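Local atomic coordinates of colicin B (Escherichia coli, PDB entry 1RH1), a protein that kills Escherichia coli and closely related bacteria by forming a channel that depolarises the cytoplasmic membrane and dissipates cellular energy. Residues Gly113-Ser118 and Gly252-Ala257; Pro120-Phe125 and Ala183-Ile188; Arg170-Met175 and Asn265-Val270; Ala257-Ser262 and Glu299-Ala304. All blocks are in the same frame, centred on the assembly; numbering follows the deposited sequence.

Interaction 1. Residues Gly113-Ser118 and Gly252-Ala257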
loop_
_atom_site.group_PDB
_atom_site.type_symbol
_atom_site.label_atom_id
_atom_site.label_comp_id
_atom_site.label_asym_id
_atom_site.label_seq_id
_atom_site.Cartn_x
_atom_site.Cartn_y
_atom_site.Cartn_z
ATOM N N GLY A 113 1.208 -16.544 7.692
ATOM C CA GLY A 113 1.189 -15.481 6.706
ATOM C C GLY A 113 0.186 -14.405 7.044
ATOM O O GLY A 113 -0.773 -14.604 7.796
ATOM N N LEU A 114 0.450 -13.244 6.452
ATOM C CA LEU A 114 -0.440 -12.090 6.567
ATOM C C LEU A 114 -1.795 -12.335 5.881
ATOM O O LEU A 114 -1.825 -13.049 4.874
ATOM C CB LEU A 114 0.215 -10.856 5.929
ATOM C CG LEU A 114 1.337 -10.133 6.640
ATOM C CD1 LEU A 114 1.825 -8.978 5.806
ATOM C CD2 LEU A 114 0.822 -9.601 7.948
ATOM N N PRO A 115 -2.942 -11.792 6.340
ATOM C CA PRO A 115 -4.207 -11.775 5.598
ATOM C C PRO A 115 -4.066 -11.194 4.181
ATOM O O PRO A 115 -4.481 -11.759 3.155
ATOM C CB PRO A 115 -5.073 -10.984 6.513
ATOM C CG PRO A 115 -4.548 -11.311 7.874
ATOM C CD PRO A 115 -3.089 -11.115 7.617
ATOM N N GLU A 116 -3.408 -10.034 4.161
ATOM C CA GLU A 116 -3.105 -9.381 2.915
ATOM C C GLU A 116 -1.654 -8.921 2.976
ATOM O O GLU A 116 -1.258 -8.051 3.764
ATOM C CB GLU A 116 -4.009 -8.202 2.723
ATOM C CG GLU A 116 -4.064 -7.722 1.295
ATOM C CD GLU A 116 -4.740 -8.664 0.302
ATOM O OE1 GLU A 116 -5.651 -9.433 0.657
ATOM O OE2 GLU A 116 -4.350 -8.603 -0.864
ATOM N N PRO A 117 -0.821 -9.528 2.137
ATOM C CA PRO A 117 0.570 -9.185 1.968
ATOM C C PRO A 117 0.796 -7.737 1.600
ATOM O O PRO A 117 0.172 -7.175 0.700
ATOM C CB PRO A 117 1.036 -10.154 0.920
ATOM C CG PRO A 117 -0.197 -10.363 0.080
ATOM C CD PRO A 117 -1.196 -10.577 1.195
ATOM N N SER A 118 1.769 -7.252 2.361
ATOM C CA SER A 118 2.349 -5.917 2.415
ATOM C C SER A 118 1.466 -4.957 3.188
ATOM O O SER A 118 1.539 -3.733 3.028
ATOM C CB SER A 118 2.589 -5.349 1.015
ATOM O OG SER A 118 1.418 -4.737 0.494
ATOM N N GLY A 252 -10.357 -10.697 19.887
ATOM C CA GLY A 252 -10.968 -11.251 18.704
ATOM C C GLY A 252 -10.265 -11.276 17.360
ATOM O O GLY A 252 -10.092 -10.268 16.669
ATOM N N ASN A 253 -9.964 -12.527 17.034
ATOM C CA ASN A 253 -9.629 -13.016 15.708
ATOM C C ASN A 253 -8.695 -12.335 14.717
ATOM O O ASN A 253 -8.776 -11.158 14.410
ATOM C CB ASN A 253 -10.968 -13.283 15.040
ATOM C CG ASN A 253 -11.952 -14.140 15.853
ATOM O OD1 ASN A 253 -11.644 -14.709 16.902
ATOM N ND2 ASN A 253 -13.203 -14.251 15.407
ATOM N N TYR A 254 -7.800 -13.104 14.135
ATOM C CA TYR A 254 -6.828 -12.621 13.178
ATOM C C TYR A 254 -7.432 -12.138 11.861
ATOM O O TYR A 254 -7.830 -12.865 10.938
ATOM C CB TYR A 254 -5.842 -13.756 12.966
ATOM C CG TYR A 254 -4.603 -13.469 12.136
ATOM C CD1 TYR A 254 -3.610 -12.613 12.596
ATOM C CD2 TYR A 254 -4.458 -14.116 10.931
ATOM C CE1 TYR A 254 -2.464 -12.417 11.837
ATOM C CE2 TYR A 254 -3.318 -13.923 10.168
ATOM C CZ TYR A 254 -2.325 -13.077 10.623
ATOM O OH TYR A 254 -1.182 -12.914 9.862
ATOM N N VAL A 255 -7.508 -10.823 11.804
ATOM C CA VAL A 255 -8.048 -10.167 10.629
ATOM C C VAL A 255 -7.026 -9.274 9.932
ATOM O O VAL A 255 -5.892 -9.116 10.371
ATOM C CB VAL A 255 -9.300 -9.315 11.020
ATOM C CG1 VAL A 255 -10.370 -10.253 11.532
ATOM C CG2 VAL A 255 -8.970 -8.253 12.066
ATOM N N GLU A 256 -7.434 -8.697 8.810
ATOM C CA GLU A 256 -6.640 -7.713 8.120
ATOM C C GLU A 256 -6.899 -6.371 8.776
ATOM O O GLU A 256 -8.025 -6.093 9.209
ATOM C CB GLU A 256 -7.053 -7.661 6.675
ATOM C CG GLU A 256 -6.340 -6.568 5.907
ATOM C CD GLU A 256 -6.661 -6.487 4.431
ATOM O OE1 GLU A 256 -5.934 -5.781 3.751
ATOM O OE2 GLU A 256 -7.612 -7.094 3.944
ATOM N N ALA A 257 -5.861 -5.529 8.824
ATOM C CA ALA A 257 -5.980 -4.200 9.405
ATOM C C ALA A 257 -6.749 -3.241 8.512
ATOM O O ALA A 257 -6.975 -3.541 7.333
ATOM C CB ALA A 257 -4.611 -3.594 9.656
#
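The phenol of Y254 reaches from strand 252-256 to the loop that follows helix 99-110 and supplies the one hydrogen bond across this contact: its OH donates to the backbone O of G113 at 2.7 Å. The acceptor lies at the ring edge, in its plane. Seen from the carbonyl, the approach is less regular, for the hydroxyl stands 43° above the carbonyl plane, off the lone pairs. A chi1 of -172° places CG anti to the backbone N, so that the OH end of the ring reaches G113. The ring also touches L106 and L110 of helix 99-110, and A121.

Nonpolar contact centres on P115. Its CG sits 4.2 Å from the centroid of the Y254 ring and 30° off the normal, an off-centre CH-pi contact, while CD lies 3.7 Å from Y254 CZ. The same pyrrolidine also meets the next residues of the strand, CG approaching V255 O at 3.6 Å and CB facing E256 CB at 3.9 Å.

Charge forms the third group. E256, extended beyond CG, lays OE1 3.3 Å from E116 CB, and the two carboxylates come near one another, E116 OE1 to E256 OE2 being 4.5 Å. Each has a cationic partner outside the pair: R119 forms a salt bridge with E256 OE1, and K312 does so with E116 OE2. The E116-K312 salt bridge links the loop to the long helix 291-340, while the E116-E256 pair itself is probably unfavourable and eased by R119 and K312.

Interaction 2. Residues Pro120-Phe125 and Ala183-Ile188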
loop_
_atom_site.group_PDB
_atom_site.type_symbol
_atom_site.label_atom_id
_atom_site.label_comp_id
_atom_site.label_asym_id
_atom_site.label_seq_id
_atom_site.Cartn_x
_atom_site.Cartn_y
_atom_site.Cartn_z
ATOM N N PRO A 120 -0.456 -4.679 7.244
ATOM C CA PRO A 120 -0.336 -5.151 8.603
ATOM C C PRO A 120 -1.453 -6.126 8.955
ATOM O O PRO A 120 -2.379 -6.313 8.165
ATOM C CB PRO A 120 -0.325 -3.877 9.381
ATOM C CG PRO A 120 -1.319 -3.049 8.662
ATOM C CD PRO A 120 -0.906 -3.301 7.245
ATOM N N ALA A 121 -1.345 -6.832 10.075
ATOM C CA ALA A 121 -2.367 -7.768 10.494
ATOM C C ALA A 121 -2.905 -7.262 11.822
ATOM O O ALA A 121 -2.178 -6.620 12.588
ATOM C CB ALA A 121 -1.772 -9.135 10.682
ATOM N N ALA A 122 -4.170 -7.541 12.142
ATOM C CA ALA A 122 -4.746 -6.980 13.337
ATOM C C ALA A 122 -5.575 -7.951 14.118
ATOM O O ALA A 122 -6.194 -8.832 13.540
ATOM C CB ALA A 122 -5.631 -5.811 12.975
ATOM N N VAL A 123 -5.557 -7.795 15.439
ATOM C CA VAL A 123 -6.437 -8.523 16.319
ATOM C C VAL A 123 -7.020 -7.571 17.382
ATOM O O VAL A 123 -6.286 -6.913 18.108
ATOM C CB VAL A 123 -5.658 -9.684 16.988
ATOM C CG1 VAL A 123 -6.642 -10.469 17.854
ATOM C CG2 VAL A 123 -5.088 -10.685 15.975
ATOM N N SER A 124 -8.341 -7.443 17.538
ATOM C CA SER A 124 -8.956 -6.554 18.523
ATOM C C SER A 124 -8.764 -6.900 19.997
ATOM O O SER A 124 -8.777 -8.080 20.327
ATOM C CB SER A 124 -10.465 -6.470 18.268
ATOM O OG SER A 124 -11.081 -7.744 18.403
ATOM N N PHE A 125 -8.608 -5.904 20.886
ATOM C CA PHE A 125 -8.565 -6.158 22.311
ATOM C C PHE A 125 -9.691 -5.451 23.111
ATOM O O PHE A 125 -9.996 -5.777 24.267
ATOM C CB PHE A 125 -7.149 -5.790 22.801
ATOM C CG PHE A 125 -6.646 -4.362 22.716
ATOM C CD1 PHE A 125 -6.899 -3.472 23.759
ATOM C CD2 PHE A 125 -5.942 -3.935 21.597
ATOM C CE1 PHE A 125 -6.456 -2.163 23.672
ATOM C CE2 PHE A 125 -5.506 -2.626 21.523
ATOM C CZ PHE A 125 -5.767 -1.745 22.557
ATOM N N ALA A 183 -7.498 -2.313 18.303
ATOM C CA ALA A 183 -6.707 -3.480 17.965
ATOM C C ALA A 183 -5.215 -3.346 18.072
ATOM O O ALA A 183 -4.707 -2.241 18.201
ATOM C CB ALA A 183 -6.943 -3.886 16.552
ATOM N N ILE A 184 -4.488 -4.468 17.988
ATOM C CA ILE A 184 -3.037 -4.449 17.937
ATOM C C ILE A 184 -2.597 -4.836 16.546
ATOM O O ILE A 184 -2.848 -5.940 16.085
ATOM C CB ILE A 184 -2.441 -5.415 18.991
ATOM C CG1 ILE A 184 -0.947 -5.451 18.799
ATOM C CG2 ILE A 184 -3.058 -6.794 18.904
ATOM C CD1 ILE A 184 -0.273 -6.423 19.750
ATOM N N ILE A 185 -1.957 -3.936 15.825
ATOM C CA ILE A 185 -1.502 -4.298 14.510
ATOM C C ILE A 185 -0.048 -4.688 14.509
ATOM O O ILE A 185 0.710 -4.419 15.426
ATOM C CB ILE A 185 -1.760 -3.141 13.534
ATOM C CG1 ILE A 185 -1.266 -1.802 13.995
ATOM C CG2 ILE A 185 -3.253 -3.059 13.400
ATOM C CD1 ILE A 185 -1.512 -0.645 13.009
ATOM N N GLY A 186 0.358 -5.385 13.476
ATOM C CA GLY A 186 1.730 -5.825 13.338
ATOM C C GLY A 186 1.918 -6.583 12.046
ATOM O O GLY A 186 1.006 -6.635 11.228
ATOM N N GLY A 187 3.105 -7.140 11.830
ATOM C CA GLY A 187 3.300 -7.991 10.671
ATOM C C GLY A 187 4.135 -7.429 9.542
ATOM O O GLY A 187 4.839 -8.201 8.901
ATOM N N ILE A 188 4.000 -6.144 9.201
ATOM C CA ILE A 188 4.870 -5.506 8.218
ATOM C C ILE A 188 5.786 -4.524 8.956
ATOM O O ILE A 188 5.636 -4.236 10.151
ATOM C CB ILE A 188 4.076 -4.726 7.108
ATOM C CG1 ILE A 188 3.235 -3.572 7.632
ATOM C CG2 ILE A 188 3.208 -5.747 6.402
ATOM C CD1 ILE A 188 2.428 -2.847 6.543
#
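A121 and G186 form a hydrogen-bonded antiparallel pair in which A121 N donates to G186 O at 2.6 Å and G186 N returns a bond to A121 O at 3.0 Å. The next such pair joins V123 and I184: I184 N to V123 O is 3.0 Å and fairly straight at 167°, whereas the reverse bond from V123 N is weak. Between them, A122 and I185 make a non-hydrogen-bonded pair, and A121 O also receives a CA-H contact from I185 CA at 3.1 Å.

Side chains follow the alternation. A122 CB meets the CG2 branch of I185 at 3.7 Å on one face; V123 and I184 share the other, where I184 CG2 touches V123 O although the end of the I184 side chain leads away. At one end P120 CD touches I188 CD1 at 3.4 Å. At the other, beyond S124 and A183, the F125 ring turns its edge to the opposite backbone, with I184 N in the ring plane and CE2 3.4 Å from A183 O; a chi1 of 64° directs that edge at A183 and I184 N.

The strand axes run 4.4 Å apart at 162°, so 121-124 and 183-186 are neighbours in a five-stranded antiparallel sheet. Strand 183-186 is bonded along its far edge to 169-176, through A183 with T172 and I185 with R170. Strand 121-124 is flanked by 252-256, where A122 pairs with V255 and S124 OG is hydrogen-bonded to G252 O. Helix 99-110 covers the face bearing A121, V123 and I184, setting L106 on A121, V105 on V123, and A102 and R103 on I184.

Interaction 3. Residues Arg170-Met175 and Asn265-Val270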
loop_
_atom_site.group_PDB
_atom_site.type_symbol
_atom_site.label_atom_id
_atom_site.label_comp_id
_atom_site.label_asym_id
_atom_site.label_seq_id
_atom_site.Cartn_x
_atom_site.Cartn_y
_atom_site.Cartn_z
ATOM N N ARG A 170 1.817 -2.060 17.123
ATOM C CA ARG A 170 1.182 -0.778 17.297
ATOM C C ARG A 170 -0.203 -0.982 17.848
ATOM O O ARG A 170 -0.850 -2.001 17.632
ATOM C CB ARG A 170 1.077 -0.045 15.989
ATOM C CG ARG A 170 2.386 0.627 15.614
ATOM C CD ARG A 170 2.284 1.470 14.347
ATOM N NE ARG A 170 1.403 2.607 14.534
ATOM C CZ ARG A 170 0.470 2.981 13.656
ATOM N NH1 ARG A 170 -0.267 4.028 13.952
ATOM N NH2 ARG A 170 0.234 2.362 12.499
ATOM N N LEU A 171 -0.660 -0.022 18.626
ATOM C CA LEU A 171 -2.001 -0.042 19.158
ATOM C C LEU A 171 -2.814 1.086 18.522
ATOM O O LEU A 171 -2.569 2.261 18.759
ATOM C CB LEU A 171 -1.868 0.093 20.663
ATOM C CG LEU A 171 -1.878 -1.140 21.525
ATOM C CD1 LEU A 171 -0.936 -2.192 21.036
ATOM C CD2 LEU A 171 -1.512 -0.707 22.895
ATOM N N THR A 172 -3.751 0.771 17.633
ATOM C CA THR A 172 -4.624 1.740 16.959
ATOM C C THR A 172 -6.039 1.201 16.837
ATOM O O THR A 172 -6.390 0.295 17.588
ATOM C CB THR A 172 -4.171 2.084 15.528
ATOM O OG1 THR A 172 -3.955 0.866 14.830
ATOM C CG2 THR A 172 -2.938 2.945 15.524
ATOM N N ASP A 173 -6.894 1.686 15.930
ATOM C CA ASP A 173 -8.245 1.165 15.913
ATOM C C ASP A 173 -8.609 0.493 14.610
ATOM O O ASP A 173 -7.899 0.611 13.620
ATOM C CB ASP A 173 -9.233 2.304 16.285
ATOM C CG ASP A 173 -9.651 3.366 15.286
ATOM O OD1 ASP A 173 -8.879 3.775 14.422
ATOM O OD2 ASP A 173 -10.785 3.813 15.396
ATOM N N LEU A 174 -9.695 -0.277 14.656
ATOM C CA LEU A 174 -10.134 -1.138 13.575
ATOM C C LEU A 174 -11.600 -0.946 13.288
ATOM O O LEU A 174 -12.481 -1.312 14.082
ATOM C CB LEU A 174 -9.971 -2.620 13.917
ATOM C CG LEU A 174 -9.063 -3.510 13.175
ATOM C CD1 LEU A 174 -9.664 -4.863 13.261
ATOM C CD2 LEU A 174 -8.885 -3.079 11.752
ATOM N N MET A 175 -11.855 -0.422 12.102
ATOM C CA MET A 175 -13.232 -0.293 11.686
ATOM C C MET A 175 -13.692 -1.652 11.181
ATOM O O MET A 175 -13.288 -2.089 10.107
ATOM C CB MET A 175 -13.290 0.755 10.606
ATOM C CG MET A 175 -14.438 1.749 10.721
ATOM S SD MET A 175 -14.496 2.627 12.276
ATOM C CE MET A 175 -16.068 1.888 12.442
ATOM N N ASN A 265 -6.668 10.790 15.369
ATOM C CA ASN A 265 -5.998 9.684 16.054
ATOM C C ASN A 265 -4.469 9.652 15.872
ATOM O O ASN A 265 -3.942 9.856 14.774
ATOM C CB ASN A 265 -6.582 8.354 15.564
ATOM C CG ASN A 265 -8.012 8.059 15.987
ATOM O OD1 ASN A 265 -8.665 7.116 15.535
ATOM N ND2 ASN A 265 -8.528 8.888 16.876
ATOM N N HIS A 266 -3.741 9.365 16.968
ATOM C CA HIS A 266 -2.284 9.338 16.963
ATOM C C HIS A 266 -1.740 8.426 18.033
ATOM O O HIS A 266 -2.369 8.196 19.059
ATOM C CB HIS A 266 -1.719 10.736 17.202
ATOM C CG HIS A 266 -0.523 11.088 16.337
ATOM N ND1 HIS A 266 0.607 11.644 16.758
ATOM C CD2 HIS A 266 -0.415 10.893 14.963
ATOM C CE1 HIS A 266 1.369 11.778 15.680
ATOM N NE2 HIS A 266 0.768 11.330 14.593
ATOM N N ASP A 267 -0.562 7.877 17.721
ATOM C CA ASP A 267 0.268 7.100 18.650
ATOM C C ASP A 267 1.708 7.566 18.512
ATOM O O ASP A 267 2.194 7.824 17.405
ATOM C CB ASP A 267 0.231 5.586 18.375
ATOM C CG ASP A 267 0.541 5.054 16.972
ATOM O OD1 ASP A 267 0.708 3.839 16.833
ATOM O OD2 ASP A 267 0.594 5.838 16.020
ATOM N N VAL A 268 2.394 7.780 19.630
ATOM C CA VAL A 268 3.765 8.274 19.581
ATOM C C VAL A 268 4.595 7.612 20.659
ATOM O O VAL A 268 4.061 6.923 21.523
ATOM C CB VAL A 268 3.852 9.813 19.801
ATOM C CG1 VAL A 268 3.077 10.576 18.750
ATOM C CG2 VAL A 268 3.267 10.166 21.146
ATOM N N ILE A 269 5.907 7.807 20.636
ATOM C CA ILE A 269 6.719 7.303 21.720
ATOM C C ILE A 269 7.251 8.547 22.376
ATOM O O ILE A 269 8.005 9.341 21.816
ATOM C CB ILE A 269 7.843 6.397 21.174
ATOM C CG1 ILE A 269 7.257 5.036 20.856
ATOM C CG2 ILE A 269 8.950 6.217 22.192
ATOM C CD1 ILE A 269 8.289 4.062 20.303
ATOM N N VAL A 270 6.740 8.723 23.587
ATOM C CA VAL A 270 7.098 9.863 24.406
ATOM C C VAL A 270 8.392 9.497 25.094
ATOM O O VAL A 270 8.472 8.511 25.828
ATOM C CB VAL A 270 6.010 10.134 25.447
ATOM C CG1 VAL A 270 6.454 11.315 26.267
ATOM C CG2 VAL A 270 4.681 10.471 24.806
#
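D267 OD1 is gripped from several directions: R170 NE donates to it at 2.7 Å, R170 NH1 adds a weak bond at 3.0 Å, and the hydroxyl of Y282 on strand 281-286 is hydrogen-bonded to it as well. This is a buried salt bridge between two sheets. Strand 169-176 belongs to a five-stranded antiparallel sheet and strand 266-271 to a larger mixed one. The two run nearly antiparallel, but their axes stand 7.7 Å from each other, too far for backbone pairing, so side chains make the connection.

The grip is side-on and bidentate, with NE on OD1 and NH1 on OD2 at 2.9 Å. OD1 offers its syn lone pair to NE, and the bond there is bent to 147°; OD2 is also met on its syn side, although NH1 is tilted out of the carboxylate plane. The two flat groups are not coplanar: their planes stand 50° apart. Bending at chi3 (66°) turns the guanidinium of R170 back across the end of D267, and the two side chains cross at about a right angle.

Through NH2 the arginine reaches a second acid, D17, the first residue of the TonB box, with which it forms a salt bridge. The guanidinium thus contacts acids from both the mixed sheet and the TonB box, and its positive charge is probably stabilised by both carboxylates. Y282 is likewise shared, because its hydroxyl bonds L171 N in addition to D267. Beside this network, the methyl CG2 of T172 lies 4.0 Å from D267 OD1.

Interaction 4. Residues Ala257-Ser262 and Glu299-Ala304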
loop_
_atom_site.group_PDB
_atom_site.type_symbol
_atom_site.label_atom_id
_atom_site.label_comp_id
_atom_site.label_asym_id
_atom_site.label_seq_id
_atom_site.Cartn_x
_atom_site.Cartn_y
_atom_site.Cartn_z
ATOM N N ALA A 257 -5.861 -5.529 8.824
ATOM C CA ALA A 257 -5.980 -4.200 9.405
ATOM C C ALA A 257 -6.749 -3.241 8.512
ATOM O O ALA A 257 -6.975 -3.541 7.333
ATOM C CB ALA A 257 -4.611 -3.594 9.656
ATOM N N GLY A 258 -7.139 -2.093 9.101
ATOM C CA GLY A 258 -7.901 -1.083 8.408
ATOM C C GLY A 258 -7.150 -0.400 7.283
ATOM O O GLY A 258 -5.937 -0.469 7.159
ATOM N N TYR A 259 -7.910 0.273 6.430
ATOM C CA TYR A 259 -7.371 1.040 5.329
ATOM C C TYR A 259 -7.409 2.556 5.537
ATOM O O TYR A 259 -6.733 3.272 4.787
ATOM C CB TYR A 259 -8.125 0.699 4.075
ATOM C CG TYR A 259 -7.833 -0.681 3.549
ATOM C CD1 TYR A 259 -7.003 -0.808 2.436
ATOM C CD2 TYR A 259 -8.434 -1.803 4.129
ATOM C CE1 TYR A 259 -6.777 -2.060 1.878
ATOM C CE2 TYR A 259 -8.209 -3.069 3.577
ATOM C CZ TYR A 259 -7.387 -3.178 2.447
ATOM O OH TYR A 259 -7.239 -4.400 1.831
ATOM N N THR A 260 -8.171 3.101 6.499
ATOM C CA THR A 260 -8.182 4.544 6.749
ATOM C C THR A 260 -7.754 4.963 8.156
ATOM O O THR A 260 -8.194 4.350 9.126
ATOM C CB THR A 260 -9.580 5.183 6.510
ATOM O OG1 THR A 260 -10.470 4.372 7.250
ATOM C CG2 THR A 260 -10.065 5.237 5.086
ATOM N N MET A 261 -6.887 5.972 8.322
ATOM C CA MET A 261 -6.596 6.493 9.649
ATOM C C MET A 261 -7.358 7.781 9.843
ATOM O O MET A 261 -7.246 8.689 9.020
ATOM C CB MET A 261 -5.097 6.778 9.868
ATOM C CG MET A 261 -4.161 7.004 8.667
ATOM S SD MET A 261 -2.384 6.997 9.076
ATOM C CE MET A 261 -2.200 5.304 9.606
ATOM N N SER A 262 -8.181 7.831 10.907
ATOM C CA SER A 262 -8.972 9.001 11.327
ATOM C C SER A 262 -8.018 10.172 11.554
ATOM O O SER A 262 -6.946 9.960 12.132
ATOM C CB SER A 262 -9.728 8.646 12.620
ATOM O OG SER A 262 -10.372 9.722 13.291
ATOM N N GLU A 299 -17.712 3.297 4.680
ATOM C CA GLU A 299 -17.703 3.356 3.228
ATOM C C GLU A 299 -16.353 3.826 2.748
ATOM O O GLU A 299 -15.883 3.373 1.707
ATOM C CB GLU A 299 -18.792 4.291 2.704
ATOM C CG GLU A 299 -20.208 3.845 3.120
ATOM C CD GLU A 299 -20.540 2.330 3.095
ATOM O OE1 GLU A 299 -20.312 1.657 2.068
ATOM O OE2 GLU A 299 -21.034 1.830 4.122
ATOM N N ALA A 300 -15.701 4.687 3.544
ATOM C CA ALA A 300 -14.346 5.138 3.256
ATOM C C ALA A 300 -13.395 3.938 3.242
ATOM O O ALA A 300 -12.482 3.845 2.415
ATOM C CB ALA A 300 -13.904 6.123 4.328
ATOM N N GLU A 301 -13.707 3.008 4.161
ATOM C CA GLU A 301 -13.026 1.747 4.312
ATOM C C GLU A 301 -13.240 0.813 3.151
ATOM O O GLU A 301 -12.277 0.387 2.504
ATOM C CB GLU A 301 -13.491 1.016 5.535
ATOM C CG GLU A 301 -12.797 1.456 6.789
ATOM C CD GLU A 301 -11.337 1.059 6.907
ATOM O OE1 GLU A 301 -10.774 1.319 7.971
ATOM O OE2 GLU A 301 -10.766 0.485 5.973
ATOM N N ASN A 302 -14.538 0.535 2.924
ATOM C CA ASN A 302 -15.021 -0.318 1.864
ATOM C C ASN A 302 -14.488 0.167 0.548
ATOM O O ASN A 302 -14.021 -0.649 -0.237
ATOM C CB ASN A 302 -16.514 -0.300 1.810
ATOM C CG ASN A 302 -17.193 -1.102 2.914
ATOM O OD1 ASN A 302 -16.554 -1.708 3.783
ATOM N ND2 ASN A 302 -18.532 -1.111 2.907
ATOM N N ASN A 303 -14.478 1.476 0.308
ATOM C CA ASN A 303 -13.923 2.005 -0.920
ATOM C C ASN A 303 -12.418 1.903 -1.016
ATOM O O ASN A 303 -11.949 1.564 -2.094
ATOM C CB ASN A 303 -14.289 3.461 -1.097
ATOM C CG ASN A 303 -15.730 3.726 -1.510
ATOM O OD1 ASN A 303 -16.073 4.901 -1.597
ATOM N ND2 ASN A 303 -16.610 2.745 -1.781
ATOM N N ALA A 304 -11.641 2.180 0.050
ATOM C CA ALA A 304 -10.180 2.068 0.042
ATOM C C ALA A 304 -9.702 0.632 -0.165
ATOM O O ALA A 304 -8.662 0.386 -0.786
ATOM C CB ALA A 304 -9.626 2.538 1.344
#
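E301 leaves helix 291-340 beside the chain at G258-T260, and its side chain carries most of the contact. Beyond CB, CG lies beside the backbone N, 3.8 Å from T260 OG1; the bend at chi2 (-70°) then turns CD toward the loop, 3.5 Å from Y259 N.

The carboxylate then divides its work. OE2 accepts the sound bond, from Y259 N at 2.9 Å and 154°, through its syn lone pair, and also lies 3.3 Å from Y259 CB. OE1 collects only weak bonds: from the same Y259 N, from T260 N at 3.5 Å, and from T260 OG1 at 3.2 Å. Two consecutive N-H groups point at one carboxylate, Y259 N firmly and T260 N only weakly. The Y259 ring stands almost upright to the carboxylate, the planes being 84° apart, with OE2 near the ring plane at its edge.

Small side chains pack on each side of the glutamate along the helix. A304 CB meets Y259 CB at 3.6 Å, and A300 CB approaches T260 CG2 at 4.0 Å. R119 extends the surroundings, making a cation-pi contact with Y259 and a hydrogen bond to G258 O, while R297 from the preceding turn of the helix bonds T260 O.

Strand 260-262 pairs in parallel with strand 20-22, which lies in the TonB box; V20 is backbone-bonded to Y259 and M261. The arrangement is that of a helix side chain accepting backbone N-H groups of the segment that leads into strand 260-262, placing helix 291-340 against the two-stranded parallel sheet that contains part of the TonB box.

From the N terminus, interaction 1 opens first at 113-118 and closes a long loop at 252-257. Interaction 2, which joins 120-125 to 183-188, lies wholly within that span. Interaction 3 starts inside both spans, at 170-175, and ends beyond them at 265-270, so it crosses each. Interaction 4 begins at A257, shared with interaction 1, and follows interactions 1 and 2 in series while crossing interaction 3. The first three meet in the five-stranded antiparallel sheet: V255 O approaches A122 N, and I185 N approaches R170 O, both at 2.9 Å. Interaction 3 adds the mixed sheet and interaction 4 the long helix, with L174 CD2 packing on G258 N between them.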